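Local coordinates for uncharacterized protein (Thermus thermophilus HB8, PDB 4WVA) that hydrolyses mannosylglycerate to mannose and glycerate, and probably glucosylglycerate to glucose and glycerate, as a GH63 glycoside hydrolase, at residues T109-L114 against Y249-L254. Residues are numbered along the deposited sequence; the frame is centred on the assembly and turned at random.
Sequences TVVRYL and YALAVL
R112 reaches across to the facing helix, resting its CB against L251 and its guanidinium on A250. At the start of the chain, CB of R112 sits 4.1 Å from CG of L251, while the L251 methyl CD1 reaches the backbone N of R112 at 3.9 Å and CD2 comes up to the R112 CA. Because CG of R112 is anti to the backbone N (chi1 177°) and every later torsion stays close to 180°, the chain runs out straight. CD of R112 passes 4.0 Å from CB of A250, and NE is closer still. At the head the guanidinium turns a flat face to the alanine: the methyl CB of A250 lies over the middle of the group, 3.4 Å from CZ of R112. The contact is van der Waals packing of a methyl on that flat face, with no hydrogen bond between the two segments. The polar atoms are served elsewhere: NE makes a salt bridge to E116 one turn on, NH1 another to D247, and NH2 hydrogen-bonds the carbonyl O of A275 of a second subunit. Three partners therefore fix how the head is turned, and the two carboxylates probably offset its positive charge. D247 also accepts a bond from the T109 hydroxyl, tying the two helices together a second time. Next to the arginine's CB, CD1 of L251 rests 3.9 Å from CG1 of V111, the two side chains crossing at about a right angle; V111 also touches L55 of helix 48-62. The axes of segments 109-114 and 249-254, which lie on helices 107-117 and 235-254, approach to 9.9 Å at 40°, a buried helix-helix packing within the (alpha/alpha)6-barrel of GH63 enzymes, set beside a subunit interface.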
ATOM      1  N   THR A 109      14.604  -8.601  11.890  1.00  9.39           N
ATOM      2  CA  THR A 109      15.108  -8.547  10.517  1.00  9.62           C
ATOM      3  C   THR A 109      16.385  -9.377  10.384  1.00  9.83           C
ATOM      4  O   THR A 109      16.554 -10.141   9.421  1.00  9.85           O
ATOM      5  CB  THR A 109      15.322  -7.084  10.136  1.00  9.94           C
ATOM      6  OG1 THR A 109      14.050  -6.450  10.091  1.00 10.42           O
ATOM      7  CG2 THR A 109      16.011  -6.935   8.763  1.00  9.99           C
ATOM      8  N   VAL A 110      17.263  -9.249  11.370  1.00  9.84           N
ATOM      9  CA  VAL A 110      18.502 -10.012  11.371  1.00  9.90           C
ATOM     10  C   VAL A 110      18.205 -11.494  11.600  1.00 10.13           C
ATOM     11  O   VAL A 110      18.773 -12.350  10.934  1.00 10.41           O
ATOM     12  CB  VAL A 110      19.536  -9.437  12.363  1.00 10.13           C
ATOM     13  CG1 VAL A 110      20.745 -10.353  12.455  1.00 10.17           C
ATOM     14  CG2 VAL A 110      19.947  -8.032  11.958  1.00  9.72           C
ATOM     15  N   VAL A 111      17.296 -11.797  12.521  1.00 10.21           N
ATOM     16  CA  VAL A 111      16.934 -13.191  12.773  1.00 10.51           C
ATOM     17  C   VAL A 111      16.349 -13.859  11.508  1.00 10.31           C
ATOM     18  O   VAL A 111      16.674 -15.017  11.201  1.00 11.09           O
ATOM     19  CB  VAL A 111      16.007 -13.332  13.994  1.00 10.35           C
ATOM     20  CG1 VAL A 111      15.473 -14.745  14.083  1.00 10.61           C
ATOM     21  CG2 VAL A 111      16.748 -12.969  15.288  1.00 10.84           C
ATOM     22  N   ARG A 112      15.508 -13.147  10.766  1.00 10.75           N
ATOM     23  CA  ARG A 112      14.952 -13.708   9.527  1.00 11.25           C
ATOM     24  C   ARG A 112      16.091 -14.056   8.556  1.00 11.23           C
ATOM     25  O   ARG A 112      16.103 -15.117   7.928  1.00 11.43           O
ATOM     26  CB  ARG A 112      13.969 -12.750   8.862  1.00 12.08           C
ATOM     27  CG  ARG A 112      13.450 -13.316   7.547  1.00 12.78           C
ATOM     28  CD  ARG A 112      12.510 -12.363   6.831  1.00 13.20           C
ATOM     29  NE  ARG A 112      12.054 -12.950   5.568  1.00 14.30           N
ATOM     30  CZ  ARG A 112      11.218 -12.356   4.714  1.00 14.31           C
ATOM     31  NH1 ARG A 112      10.734 -11.155   4.958  1.00 14.45           N
ATOM     32  NH2 ARG A 112      10.871 -12.977   3.588  1.00 15.09           N
ATOM     33  N   TYR A 113      17.046 -13.158   8.421  1.00 11.91           N
ATOM     34  CA  TYR A 113      18.183 -13.398   7.545  1.00 12.14           C
ATOM     35  C   TYR A 113      19.003 -14.611   7.997  1.00 12.25           C
ATOM     36  O   TYR A 113      19.323 -15.499   7.185  1.00 11.50           O
ATOM     37  CB  TYR A 113      19.110 -12.181   7.458  1.00 13.32           C
ATOM     38  CG  TYR A 113      20.221 -12.431   6.493  1.00 14.40           C
ATOM     39  CD1 TYR A 113      20.019 -12.250   5.132  1.00 15.82           C
ATOM     40  CD2 TYR A 113      21.448 -12.929   6.925  1.00 15.43           C
ATOM     41  CE1 TYR A 113      21.021 -12.517   4.238  1.00 17.12           C
ATOM     42  CE2 TYR A 113      22.447 -13.215   6.027  1.00 17.40           C
ATOM     43  CZ  TYR A 113      22.227 -12.993   4.692  1.00 17.73           C
ATOM     44  OH  TYR A 113      23.232 -13.266   3.794  1.00 23.52           O
ATOM     45  N   LEU A 114      19.345 -14.666   9.280  1.00 11.24           N
ATOM     46  CA  LEU A 114      20.065 -15.846   9.803  1.00 11.62           C
ATOM     47  C   LEU A 114      19.272 -17.125   9.551  1.00 11.86           C
ATOM     48  O   LEU A 114      19.839 -18.154   9.147  1.00 11.65           O
ATOM     49  CB  LEU A 114      20.384 -15.712  11.283  1.00 11.74           C
ATOM     50  CG  LEU A 114      21.249 -14.515  11.689  1.00 11.88           C
ATOM     51  CD1 LEU A 114      21.466 -14.551  13.187  1.00 11.85           C
ATOM     52  CD2 LEU A 114      22.575 -14.454  10.930  1.00 12.21           C
ATOM     53  N   TYR A 249       6.639 -11.441  10.755  1.00 10.22           N
ATOM     54  CA  TYR A 249       5.516 -12.082  10.078  1.00 10.35           C
ATOM     55  C   TYR A 249       6.013 -13.252   9.216  1.00 10.26           C
ATOM     56  O   TYR A 249       5.487 -14.364   9.268  1.00 10.20           O
ATOM     57  CB  TYR A 249       4.758 -11.066   9.216  1.00 10.26           C
ATOM     58  CG  TYR A 249       3.791 -11.751   8.266  1.00 10.06           C
ATOM     59  CD1 TYR A 249       2.493 -12.052   8.668  1.00 10.42           C
ATOM     60  CD2 TYR A 249       4.187 -12.130   6.994  1.00  9.85           C
ATOM     61  CE1 TYR A 249       1.615 -12.718   7.828  1.00 10.34           C
ATOM     62  CE2 TYR A 249       3.315 -12.802   6.143  1.00 10.09           C
ATOM     63  CZ  TYR A 249       2.036 -13.089   6.568  1.00 10.09           C
ATOM     64  OH  TYR A 249       1.182 -13.759   5.706  1.00 10.77           O
ATOM     65  N   ALA A 250       7.042 -12.998   8.411  1.00 10.06           N
ATOM     66  CA  ALA A 250       7.566 -14.026   7.523  1.00 10.24           C
ATOM     67  C   ALA A 250       8.077 -15.215   8.315  1.00 10.93           C
ATOM     68  O   ALA A 250       7.775 -16.361   7.998  1.00 11.07           O
ATOM     69  CB  ALA A 250       8.655 -13.451   6.622  1.00 10.14           C
ATOM     70  N   LEU A 251       8.831 -14.940   9.374  1.00 11.02           N
ATOM     71  CA  LEU A 251       9.267 -16.012  10.310  1.00 12.36           C
ATOM     72  C   LEU A 251       8.101 -16.805  10.871  1.00 11.98           C
ATOM     73  O   LEU A 251       8.149 -18.029  10.883  1.00 11.99           O
ATOM     74  CB  LEU A 251      10.079 -15.438  11.466  1.00 13.05           C
ATOM     75  CG  LEU A 251      11.517 -15.094  11.168  1.00 15.06           C
ATOM     76  CD1 LEU A 251      12.053 -14.138  12.227  1.00 16.23           C
ATOM     77  CD2 LEU A 251      12.354 -16.372  11.080  1.00 15.99           C
ATOM     78  N   ALA A 252       7.062 -16.116  11.333  1.00 12.01           N
ATOM     79  CA  ALA A 252       5.873 -16.781  11.864  1.00 12.29           C
ATOM     80  C   ALA A 252       5.278 -17.751  10.847  1.00 12.50           C
ATOM     81  O   ALA A 252       4.958 -18.900  11.177  1.00 12.93           O
ATOM     82  CB  ALA A 252       4.826 -15.763  12.279  1.00 12.47           C
ATOM     83  N   VAL A 253       5.115 -17.287   9.613  1.00 12.36           N
ATOM     84  CA  VAL A 253       4.500 -18.146   8.593  1.00 12.76           C
ATOM     85  C   VAL A 253       5.405 -19.343   8.308  1.00 12.87           C
ATOM     86  O   VAL A 253       4.915 -20.487   8.227  1.00 13.64           O
ATOM     87  CB  VAL A 253       4.157 -17.390   7.289  1.00 12.89           C
ATOM     88  CG1 VAL A 253       3.595 -18.352   6.255  1.00 13.59           C
ATOM     89  CG2 VAL A 253       3.135 -16.299   7.561  1.00 12.83           C
ATOM     90  N   LEU A 254       6.698 -19.094   8.129  1.00 12.39           N
ATOM     91  CA  LEU A 254       7.657 -20.169   7.837  1.00 12.96           C
ATOM     92  C   LEU A 254       7.736 -21.219   8.943  1.00 13.80           C
ATOM     93  O   LEU A 254       7.868 -22.417   8.651  1.00 14.02           O
ATOM     94  CB  LEU A 254       9.034 -19.602   7.528  1.00 12.94           C
ATOM     95  CG  LEU A 254       9.137 -18.828   6.204  1.00 12.84           C
ATOM     96  CD1 LEU A 254      10.427 -18.070   6.126  1.00 13.22           C
ATOM     97  CD2 LEU A 254       9.018 -19.774   5.010  1.00 12.94           C
TER